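Local coordinates for ABC-type phosphate transport system, periplasmic component (PDB 4ECF), which binds phosphate as the solute-binding component of an ABC transporter and probably delivers it for import across the cytoplasmic membrane, at residues A[10-13]-A[14-17]; A[218-221]-A[222-226]; A[230-233]-A[234-237]; A[241-244]-A[245-249]. All coordinates share one frame; numbering follows the deposited sequence.

Contact 1 of 4, residues A[10-13]-A[14-17]; sequences GSTA and LQPL. With PO4 (phosphate ion), chain B.
Ser11 bends forward along the chain to meet Leu14 through its hydroxyl. Its OG accepts the amide hydrogen of Leu14 N over 3.0 Å, in a bond somewhat bent at 141°, and also rests against Leu14 CB. This reach follows from the first torsion: with OG anti to the nitrogen of Ser11 (chi1 166°), the oxygen sits beside the carbonyl carbon, where the chain swings round toward helix 15-28. Here OG lies 2.9 Å from phosphate O4 and is also hydrogen-bonded to Asp59, so its single proton has more than one acceptor within reach. Thr12 is turned differently. Its OG1 stands between the nitrogen and the carbonyl carbon (chi1 70°), and the two donors of the residue converge on one phosphate oxygen, O3, with OG1 at 2.7 Å and N at 2.8 Å. The methyl CG2 also lies against phosphate O3, and the extended side chain of Gln15 slants past it with OE1 3.9 Å from CG2, while NE2 of Gln15 bonds Glu19. Ala13 N adds a straighter bond to phosphate O4, 2.9 Å long. Replacing Ser11 with an alanine here is likely to leave Leu14 N with just its weak bond to the carbonyl of residue 11, and to rob Asp59 of its hydroxyl mate. Thr41, Arg127, Ser131, Gly132 and Thr133 complete the phosphate site. This strand-turn-helix corner contributes main-chain amides and neutral hydroxyls, with Arg127 supplying positive charge from elsewhere, a chemistry consistent with the phosphate-binding role of the PstS family.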
loop_
_atom_site.group_PDB
_atom_site.type_symbol
_atom_site.label_atom_id
_atom_site.label_comp_id
_atom_site.label_asym_id
_atom_site.label_seq_id
_atom_site.Cartn_x
_atom_site.Cartn_y
_atom_site.Cartn_z
ATOM N N GLY A 10 -8.601 6.670 4.523
ATOM C CA GLY A 10 -7.237 6.279 4.935
ATOM C C GLY A 10 -6.343 5.844 3.798
ATOM O O GLY A 10 -6.083 6.613 2.886
ATOM N N SER A 11 -5.766 4.658 3.953
ATOM C CA SER A 11 -4.790 4.150 3.015
ATOM C C SER A 11 -5.027 4.482 1.558
ATOM O O SER A 11 -6.076 4.115 0.990
ATOM C CB SER A 11 -4.702 2.651 3.161
ATOM O OG SER A 11 -4.006 2.093 2.046
ATOM N N THR A 12 -4.081 5.187 0.938
ATOM C CA THR A 12 -4.141 5.419 -0.504
ATOM C C THR A 12 -3.767 4.178 -1.333
ATOM O O THR A 12 -4.234 4.031 -2.470
ATOM C CB THR A 12 -3.307 6.660 -0.943
ATOM O OG1 THR A 12 -1.915 6.388 -0.806
ATOM C CG2 THR A 12 -3.693 7.858 -0.081
ATOM N N ALA A 13 -3.020 3.249 -0.748
ATOM C CA ALA A 13 -2.769 1.974 -1.410
ATOM C C ALA A 13 -4.051 1.139 -1.594
ATOM O O ALA A 13 -4.223 0.440 -2.600
ATOM C CB ALA A 13 -1.741 1.153 -0.650
ATOM N N LEU A 14 -4.971 1.253 -0.626
ATOM C CA LEU A 14 -6.174 0.447 -0.568
ATOM C C LEU A 14 -7.364 1.197 -1.228
ATOM O O LEU A 14 -8.353 0.601 -1.656
ATOM C CB LEU A 14 -6.483 0.157 0.892
ATOM C CG LEU A 14 -7.608 -0.811 1.246
ATOM C CD1 LEU A 14 -7.698 -2.056 0.350
ATOM C CD2 LEU A 14 -7.530 -1.144 2.742
ATOM N N GLN A 15 -7.200 2.500 -1.378
ATOM C CA GLN A 15 -8.246 3.360 -1.863
ATOM C C GLN A 15 -8.854 2.856 -3.183
ATOM O O GLN A 15 -10.088 2.866 -3.354
ATOM C CB GLN A 15 -7.729 4.781 -1.999
ATOM C CG GLN A 15 -8.831 5.794 -2.282
ATOM C CD GLN A 15 -8.325 7.223 -2.278
ATOM O OE1 GLN A 15 -7.207 7.505 -1.836
ATOM N NE2 GLN A 15 -9.176 8.144 -2.744
ATOM N N PRO A 16 -8.024 2.429 -4.146
ATOM C CA PRO A 16 -8.645 2.021 -5.430
ATOM C C PRO A 16 -9.590 0.835 -5.275
ATOM O O PRO A 16 -10.639 0.779 -5.946
ATOM C CB PRO A 16 -7.422 1.659 -6.309
ATOM C CG PRO A 16 -6.269 2.408 -5.690
ATOM C CD PRO A 16 -6.546 2.443 -4.225
ATOM N N LEU A 17 -9.221 -0.124 -4.445
ATOM C CA LEU A 17 -10.103 -1.289 -4.224
ATOM C C LEU A 17 -11.410 -0.878 -3.483
ATOM O O LEU A 17 -12.530 -1.336 -3.832
ATOM C CB LEU A 17 -9.390 -2.379 -3.423
ATOM C CG LEU A 17 -10.215 -3.591 -3.016
ATOM C CD1 LEU A 17 -10.850 -4.253 -4.249
ATOM C CD2 LEU A 17 -9.344 -4.585 -2.222
HETATM P P PO4 B . -0.734 4.667 2.394
HETATM O O1 PO4 B . 0.740 4.658 2.007
HETATM O O2 PO4 B . -0.962 4.521 3.855
HETATM O O3 PO4 B . -1.462 5.857 1.833
HETATM O O4 PO4 B . -1.448 3.419 1.679
#

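Contact 2 of 4, residues A[218-221]-A[222-226]; sequences GLTK and AFITY
The side chain of Phe223 touches the preceding turn through CB alone, 3.3 Å from Leu219 O; its ring takes no partner from 218-221 on either face or at its edge. CG lies anti to the nitrogen (chi1 178°), which carries the ring off the helix to Ala21 and Ile55. The ring of Tyr226 is likewise directed outward, meeting Tyr25 edge-to-face and bonding Glu28 through its OH. Among the flat peptide groups the helical bonds run nearly straight, Phe223 N to Leu219 O measuring 2.8 Å and Ile224 N to Thr220 O 3.1 Å. Helix 218-228 is amphipathic: one side packs on helix 15-28 and on strands 4-10, 55-58 and 205-213 of the mixed sheet in this periplasmic binding protein fold, and the other carries the exposed Lys221 and Thr225. On the packed side Thr220 and Ile224 lie alongside each other and point the same way, with Thr220 CG2 4.1 Å from Ile224 CD1 and Ile224 CG1 resting near Thr220 O. On the exposed side Thr225 N bonds Lys221 O at 3.0 Å; Thr225 OG1, held beside that nitrogen (chi1 -64°), comes equally near the same carbonyl oxygen.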
loop_
_atom_site.group_PDB
_atom_site.type_symbol
_atom_site.label_atom_id
_atom_site.label_comp_id
_atom_site.label_asym_id
_atom_site.label_seq_id
_atom_site.Cartn_x
_atom_site.Cartn_y
_atom_site.Cartn_z
ATOM N N GLY A 218 -25.300 -2.702 10.083
ATOM C CA GLY A 218 -25.887 -2.012 8.968
ATOM C C GLY A 218 -24.998 -2.086 7.726
ATOM O O GLY A 218 -24.378 -3.100 7.422
ATOM N N LEU A 219 -24.931 -0.966 7.044
ATOM C CA LEU A 219 -24.238 -0.917 5.749
ATOM C C LEU A 219 -22.749 -1.149 5.890
ATOM O O LEU A 219 -22.141 -1.800 5.012
ATOM C CB LEU A 219 -24.517 0.420 5.042
ATOM C CG LEU A 219 -23.834 0.684 3.686
ATOM C CD1 LEU A 219 -24.114 -0.471 2.740
ATOM C CD2 LEU A 219 -24.280 2.061 3.125
ATOM N N THR A 220 -22.135 -0.663 6.975
ATOM C CA THR A 220 -20.736 -0.942 7.226
ATOM C C THR A 220 -20.460 -2.430 7.230
ATOM O O THR A 220 -19.535 -2.907 6.544
ATOM C CB THR A 220 -20.250 -0.310 8.554
ATOM O OG1 THR A 220 -20.515 1.101 8.533
ATOM C CG2 THR A 220 -18.744 -0.598 8.764
ATOM N N LYS A 221 -21.267 -3.172 7.980
ATOM C CA LYS A 221 -21.113 -4.627 8.082
ATOM C C LYS A 221 -21.353 -5.285 6.722
ATOM O O LYS A 221 -20.542 -6.139 6.288
ATOM C CB LYS A 221 -22.091 -5.188 9.123
ATOM C CG LYS A 221 -22.114 -6.705 9.217
ATOM C CD LYS A 221 -23.130 -7.123 10.269
ATOM C CE LYS A 221 -23.282 -8.625 10.448
ATOM N NZ LYS A 221 -22.058 -9.264 11.039
ATOM N N ALA A 222 -22.429 -4.881 6.050
ATOM C CA ALA A 222 -22.768 -5.456 4.769
ATOM C C ALA A 222 -21.695 -5.246 3.719
ATOM O O ALA A 222 -21.364 -6.157 2.964
ATOM C CB ALA A 222 -24.118 -4.940 4.273
ATOM N N PHE A 223 -21.135 -4.035 3.662
ATOM C CA PHE A 223 -20.105 -3.759 2.694
ATOM C C PHE A 223 -18.834 -4.574 2.956
ATOM O O PHE A 223 -18.218 -5.106 2.018
ATOM C CB PHE A 223 -19.789 -2.274 2.702
ATOM C CG PHE A 223 -18.691 -1.863 1.769
ATOM C CD1 PHE A 223 -18.764 -2.141 0.419
ATOM C CD2 PHE A 223 -17.619 -1.126 2.237
ATOM C CE1 PHE A 223 -17.775 -1.732 -0.442
ATOM C CE2 PHE A 223 -16.637 -0.702 1.374
ATOM C CZ PHE A 223 -16.712 -1.005 0.034
ATOM N N ILE A 224 -18.395 -4.615 4.207
ATOM C CA ILE A 224 -17.213 -5.434 4.522
ATOM C C ILE A 224 -17.438 -6.903 4.137
ATOM O O ILE A 224 -16.555 -7.533 3.476
ATOM C CB ILE A 224 -16.764 -5.235 5.993
ATOM C CG1 ILE A 224 -16.274 -3.806 6.215
ATOM C CG2 ILE A 224 -15.648 -6.225 6.342
ATOM C CD1 ILE A 224 -16.096 -3.515 7.685
ATOM N N THR A 225 -18.590 -7.462 4.502
ATOM C CA THR A 225 -18.950 -8.820 4.096
ATOM C C THR A 225 -18.840 -8.992 2.553
ATOM O O THR A 225 -18.246 -9.947 2.054
ATOM C CB THR A 225 -20.336 -9.139 4.581
ATOM O OG1 THR A 225 -20.322 -9.121 6.017
ATOM C CG2 THR A 225 -20.817 -10.500 4.056
ATOM N N TYR A 226 -19.349 -8.002 1.820
ATOM C CA TYR A 226 -19.278 -8.004 0.357
ATOM C C TYR A 226 -17.851 -8.010 -0.169
ATOM O O TYR A 226 -17.503 -8.840 -1.001
ATOM C CB TYR A 226 -20.077 -6.810 -0.184
ATOM C CG TYR A 226 -20.157 -6.687 -1.674
ATOM C CD1 TYR A 226 -21.166 -7.314 -2.397
ATOM C CD2 TYR A 226 -19.317 -5.837 -2.351
ATOM C CE1 TYR A 226 -21.267 -7.145 -3.760
ATOM C CE2 TYR A 226 -19.437 -5.660 -3.731
ATOM C CZ TYR A 226 -20.402 -6.303 -4.409
ATOM O OH TYR A 226 -20.523 -6.142 -5.785
#

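Contact 3 of 4, residues A[230-233]-A[234-237]; sequences PAIQ and NTLV
Thr235 turns its hydroxyl back to Ala231, and OG1 donates to Ala231 O over 2.7 Å, in the carbonyl plane and on a lone pair. The side chain thereby supplies the bond that the Thr235 amide does not make to this carbonyl. With OG1 standing between the nitrogen and the carbonyl carbon (chi1 55°), the hydroxyl is placed for that substitution, whereas Thr235 N makes merely a weak bond to Ile232 O. The carbonyl of Ile232 is better served by Val237 N, five residues on, at 3.2 Å and almost straight (174°). This is a wider, pi-type turn, and it kinks helix 230-239. Just before the kink the pattern is regular, Pro230 O accepting from Asn234 N at 2.9 Å. Gln233 satisfies its amide elsewhere: OE1 bonds Ser244, and NE2 gives its hydrogens to the carbonyls of Val227 and Val78, while Val237 CG2 lies against that nitrogen at 3.7 Å. Apolar contact is slight, Ile232 CG2 approaching Leu236 CB at 4.3 Å, with Gln24 of helix 15-28 against both residues. At the kink, then, a threonine hydroxyl serves the carbonyl of Ala231 and an amide five residues on serves that of Ile232, and the buried Gln233 amide ties the helix to its surroundings.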
loop_
_atom_site.group_PDB
_atom_site.type_symbol
_atom_site.label_atom_id
_atom_site.label_comp_id
_atom_site.label_asym_id
_atom_site.label_seq_id
_atom_site.Cartn_x
_atom_site.Cartn_y
_atom_site.Cartn_z
ATOM N N PRO A 230 -16.366 -14.489 -1.553
ATOM C CA PRO A 230 -15.629 -15.195 -2.613
ATOM C C PRO A 230 -15.881 -14.592 -3.991
ATOM O O PRO A 230 -14.944 -14.463 -4.779
ATOM C CB PRO A 230 -16.169 -16.618 -2.531
ATOM C CG PRO A 230 -16.546 -16.788 -1.088
ATOM C CD PRO A 230 -17.059 -15.433 -0.642
ATOM N N ALA A 231 -17.119 -14.184 -4.265
ATOM C CA ALA A 231 -17.438 -13.618 -5.561
ATOM C C ALA A 231 -16.576 -12.408 -5.851
ATOM O O ALA A 231 -16.114 -12.247 -6.961
ATOM C CB ALA A 231 -18.927 -13.282 -5.670
ATOM N N ILE A 232 -16.298 -11.581 -4.849
ATOM C CA ILE A 232 -15.575 -10.324 -5.060
ATOM C C ILE A 232 -14.023 -10.460 -4.956
ATOM O O ILE A 232 -13.231 -9.822 -5.689
ATOM C CB ILE A 232 -16.085 -9.266 -4.075
ATOM C CG1 ILE A 232 -17.559 -8.942 -4.396
ATOM C CG2 ILE A 232 -15.174 -8.037 -4.071
ATOM C CD1 ILE A 232 -17.838 -8.810 -5.886
ATOM N N GLN A 233 -13.626 -11.329 -4.029
ATOM C CA GLN A 233 -12.261 -11.831 -3.910
ATOM C C GLN A 233 -11.756 -12.483 -5.205
ATOM O O GLN A 233 -10.651 -12.269 -5.580
ATOM C CB GLN A 233 -12.169 -12.825 -2.749
ATOM C CG GLN A 233 -12.368 -12.202 -1.367
ATOM C CD GLN A 233 -11.190 -11.326 -0.955
ATOM O OE1 GLN A 233 -10.046 -11.770 -1.004
ATOM N NE2 GLN A 233 -11.464 -10.094 -0.578
ATOM N N ASN A 234 -12.604 -13.236 -5.891
ATOM C CA ASN A 234 -12.166 -13.952 -7.116
ATOM C C ASN A 234 -12.105 -13.069 -8.375
ATOM O O ASN A 234 -11.552 -13.478 -9.388
ATOM C CB ASN A 234 -13.083 -15.155 -7.360
ATOM C CG ASN A 234 -12.881 -16.242 -6.327
ATOM O OD1 ASN A 234 -11.781 -16.394 -5.791
ATOM N ND2 ASN A 234 -13.936 -16.993 -6.029
ATOM N N THR A 235 -12.710 -11.888 -8.304
ATOM C CA THR A 235 -12.854 -10.998 -9.432
ATOM C C THR A 235 -12.123 -9.654 -9.207
ATOM O O THR A 235 -10.965 -9.448 -9.617
ATOM C CB THR A 235 -14.375 -10.804 -9.749
ATOM O OG1 THR A 235 -15.088 -10.350 -8.564
ATOM C CG2 THR A 235 -15.011 -12.118 -10.257
ATOM N N LEU A 236 -12.794 -8.739 -8.530
ATOM C CA LEU A 236 -12.376 -7.352 -8.473
ATOM C C LEU A 236 -11.019 -7.182 -7.782
ATOM O O LEU A 236 -10.157 -6.421 -8.228
ATOM C CB LEU A 236 -13.480 -6.565 -7.757
ATOM C CG LEU A 236 -13.638 -5.060 -7.947
ATOM C CD1 LEU A 236 -13.831 -4.777 -9.429
ATOM C CD2 LEU A 236 -14.840 -4.571 -7.132
ATOM N N VAL A 237 -10.810 -7.926 -6.697
ATOM C CA VAL A 237 -9.566 -7.831 -5.923
ATOM C C VAL A 237 -8.346 -8.084 -6.807
ATOM O O VAL A 237 -7.424 -7.278 -6.887
ATOM C CB VAL A 237 -9.650 -8.756 -4.656
ATOM C CG1 VAL A 237 -8.285 -8.951 -4.008
ATOM C CG2 VAL A 237 -10.684 -8.194 -3.707
#

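Contact 4 of 4, residues A[241-244]-A[245-249]; sequences GYLS and PDQML
Ser244 and Gln247 hold each other through two hydrogen bonds running in opposite senses. Ser244 N donates to the side-chain oxygen OE1 of Gln247 at 3.0 Å, and Gln247 N returns a bond to Ser244 O at 2.9 Å, reaching it from above the carbonyl plane. The glutamine folds back for this: CG lies anti to the carbonyl carbon (chi1 -68°), and the chain then extends to bring OE1 to the serine amide. Its other amide atom, NE2, bonds Glu194, so both ends of the group are fixed. A leucine in place of Gln247 would probably leave Ser244 N without its acceptor and Glu194 without its amide mate. Met248 N adds a bond to Pro245 O, 3.1 Å long, which belongs to the 3-10 turn 245-247. This turn follows the end of helix 230-239, where Gly241 at positive phi closes the helix in a Schellman motif; between the two, Leu243 pairs through its backbone with Val80 of strand 73-87. OG of Ser244 is hydrogen-bonded to Gln233 of helix 230-239. A water also lies between Ser244 OG and Asp246 N, but Ser244 has two conformers, so this water bridge is doubtful. Apolar contact comes from Leu243 and Met248, a selenomethionine, whose side chains cross at about a right angle with Leu243 CD2 3.7 Å from SE of Met248. The bend at chi2 brings SE to the leucine, and CE then turns away from it. Val80 and Val197 touch both side chains, and Trp205 meets Met248 from strand 205-213.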
loop_
_atom_site.group_PDB
_atom_site.type_symbol
_atom_site.label_atom_id
_atom_site.label_comp_id
_atom_site.label_asym_id
_atom_site.label_seq_id
_atom_site.Cartn_x
_atom_site.Cartn_y
_atom_site.Cartn_z
ATOM N N GLY A 241 -5.028 -5.491 -9.081
ATOM C CA GLY A 241 -3.629 -5.654 -8.772
ATOM C C GLY A 241 -3.299 -6.215 -7.410
ATOM O O GLY A 241 -2.139 -6.476 -7.138
ATOM N N TYR A 242 -4.316 -6.451 -6.577
ATOM C CA TYR A 242 -4.113 -6.994 -5.259
ATOM C C TYR A 242 -4.149 -8.512 -5.313
ATOM O O TYR A 242 -4.568 -9.105 -6.328
ATOM C CB TYR A 242 -5.256 -6.538 -4.327
ATOM C CG TYR A 242 -5.433 -5.051 -4.209
ATOM C CD1 TYR A 242 -6.213 -4.346 -5.122
ATOM C CD2 TYR A 242 -4.847 -4.345 -3.173
ATOM C CE1 TYR A 242 -6.393 -2.985 -5.025
ATOM C CE2 TYR A 242 -5.033 -2.990 -3.059
ATOM C CZ TYR A 242 -5.818 -2.300 -3.963
ATOM O OH TYR A 242 -6.028 -0.957 -3.877
ATOM N N LEU A 243 -3.750 -9.131 -4.216
ATOM C CA LEU A 243 -3.893 -10.567 -4.016
ATOM C C LEU A 243 -5.025 -10.809 -3.036
ATOM O O LEU A 243 -5.166 -10.124 -2.020
ATOM C CB LEU A 243 -2.583 -11.186 -3.493
ATOM C CG LEU A 243 -1.422 -11.236 -4.462
ATOM C CD1 LEU A 243 -0.738 -9.893 -4.619
ATOM C CD2 LEU A 243 -0.388 -12.225 -4.015
ATOM N N SER A 244 -5.909 -11.768 -3.364
ATOM C CA SER A 244 -6.831 -12.286 -2.375
ATOM C C SER A 244 -5.995 -13.046 -1.347
ATOM O O SER A 244 -5.077 -13.763 -1.722
ATOM C CB SER A 244 -7.853 -13.233 -3.010
ATOM O OG SER A 244 -8.598 -13.831 -1.971
ATOM N N PRO A 245 -6.312 -12.931 -0.048
ATOM C CA PRO A 245 -5.471 -13.636 0.932
ATOM C C PRO A 245 -5.333 -15.154 0.741
ATOM O O PRO A 245 -4.279 -15.698 1.043
ATOM C CB PRO A 245 -6.140 -13.254 2.276
ATOM C CG PRO A 245 -6.721 -11.909 1.993
ATOM C CD PRO A 245 -7.336 -12.115 0.647
ATOM N N ASP A 246 -6.346 -15.818 0.184
ATOM C CA ASP A 246 -6.264 -17.248 -0.123
ATOM C C ASP A 246 -5.230 -17.618 -1.199
ATOM O O ASP A 246 -4.947 -18.786 -1.365
ATOM C CB ASP A 246 -7.611 -17.738 -0.653
ATOM C CG ASP A 246 -7.928 -17.136 -2.013
ATOM O OD1 ASP A 246 -8.370 -15.972 -2.037
ATOM O OD2 ASP A 246 -7.719 -17.803 -3.056
ATOM N N GLN A 247 -4.719 -16.640 -1.950
ATOM C CA GLN A 247 -3.642 -16.901 -2.910
ATOM C C GLN A 247 -2.278 -17.021 -2.219
ATOM O O GLN A 247 -1.331 -17.569 -2.789
ATOM C CB GLN A 247 -3.574 -15.745 -3.895
ATOM C CG GLN A 247 -4.755 -15.621 -4.825
ATOM C CD GLN A 247 -4.530 -14.492 -5.800
ATOM O OE1 GLN A 247 -5.094 -13.431 -5.663
ATOM N NE2 GLN A 247 -3.636 -14.706 -6.766
HETATM N N MSE A 248 -2.151 -16.492 -0.999
HETATM C CA MSE A 248 -0.871 -16.497 -0.288
HETATM C C MSE A 248 -0.414 -17.898 0.058
HETATM O O MSE A 248 -1.212 -18.736 0.497
HETATM C CB MSE A 248 -0.945 -15.618 0.988
HETATM C CG MSE A 248 -1.139 -14.092 0.746
HETATM SE SE MSE A 248 0.048 -13.259 -0.501
HETATM C CE MSE A 248 1.434 -13.134 0.621
ATOM N N LEU A 249 0.867 -18.151 -0.173
ATOM C CA LEU A 249 1.507 -19.423 0.137
ATOM C C LEU A 249 2.383 -19.280 1.366
ATOM O O LEU A 249 3.122 -20.216 1.727
ATOM C CB LEU A 249 2.307 -19.917 -1.074
ATOM C CG LEU A 249 1.453 -20.271 -2.296
ATOM C CD1 LEU A 249 2.371 -20.625 -3.454
ATOM C CD2 LEU A 249 0.508 -21.447 -2.085
HETATM O O HOH W 1 -9.336 -15.068 0.342
#

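In the fold
Along the chain the contacts come in series, contact 1 well ahead of the other three, which follow one another closely. Contacts 2 and 3 occupy consecutive helices, 218-228 and 230-239, with centres about 15 Å apart; both helices pack on helix 15-28, which contact 1 leads into from strand 4-10. Contact 4 forms the loop after helix 230-239, its centre about 11 Å from that of contact 3. The phosphate corner is tied to these later elements: Leu17 CD1 packs on Val237 CG2 at 4.0 Å, and Tyr242 OH lies 2.6 Å from Ala13 O, a probable hydrogen bond. Helix 230-239 and the loop after it thus touch the start of helix 15-28 and the turn that holds the phosphate.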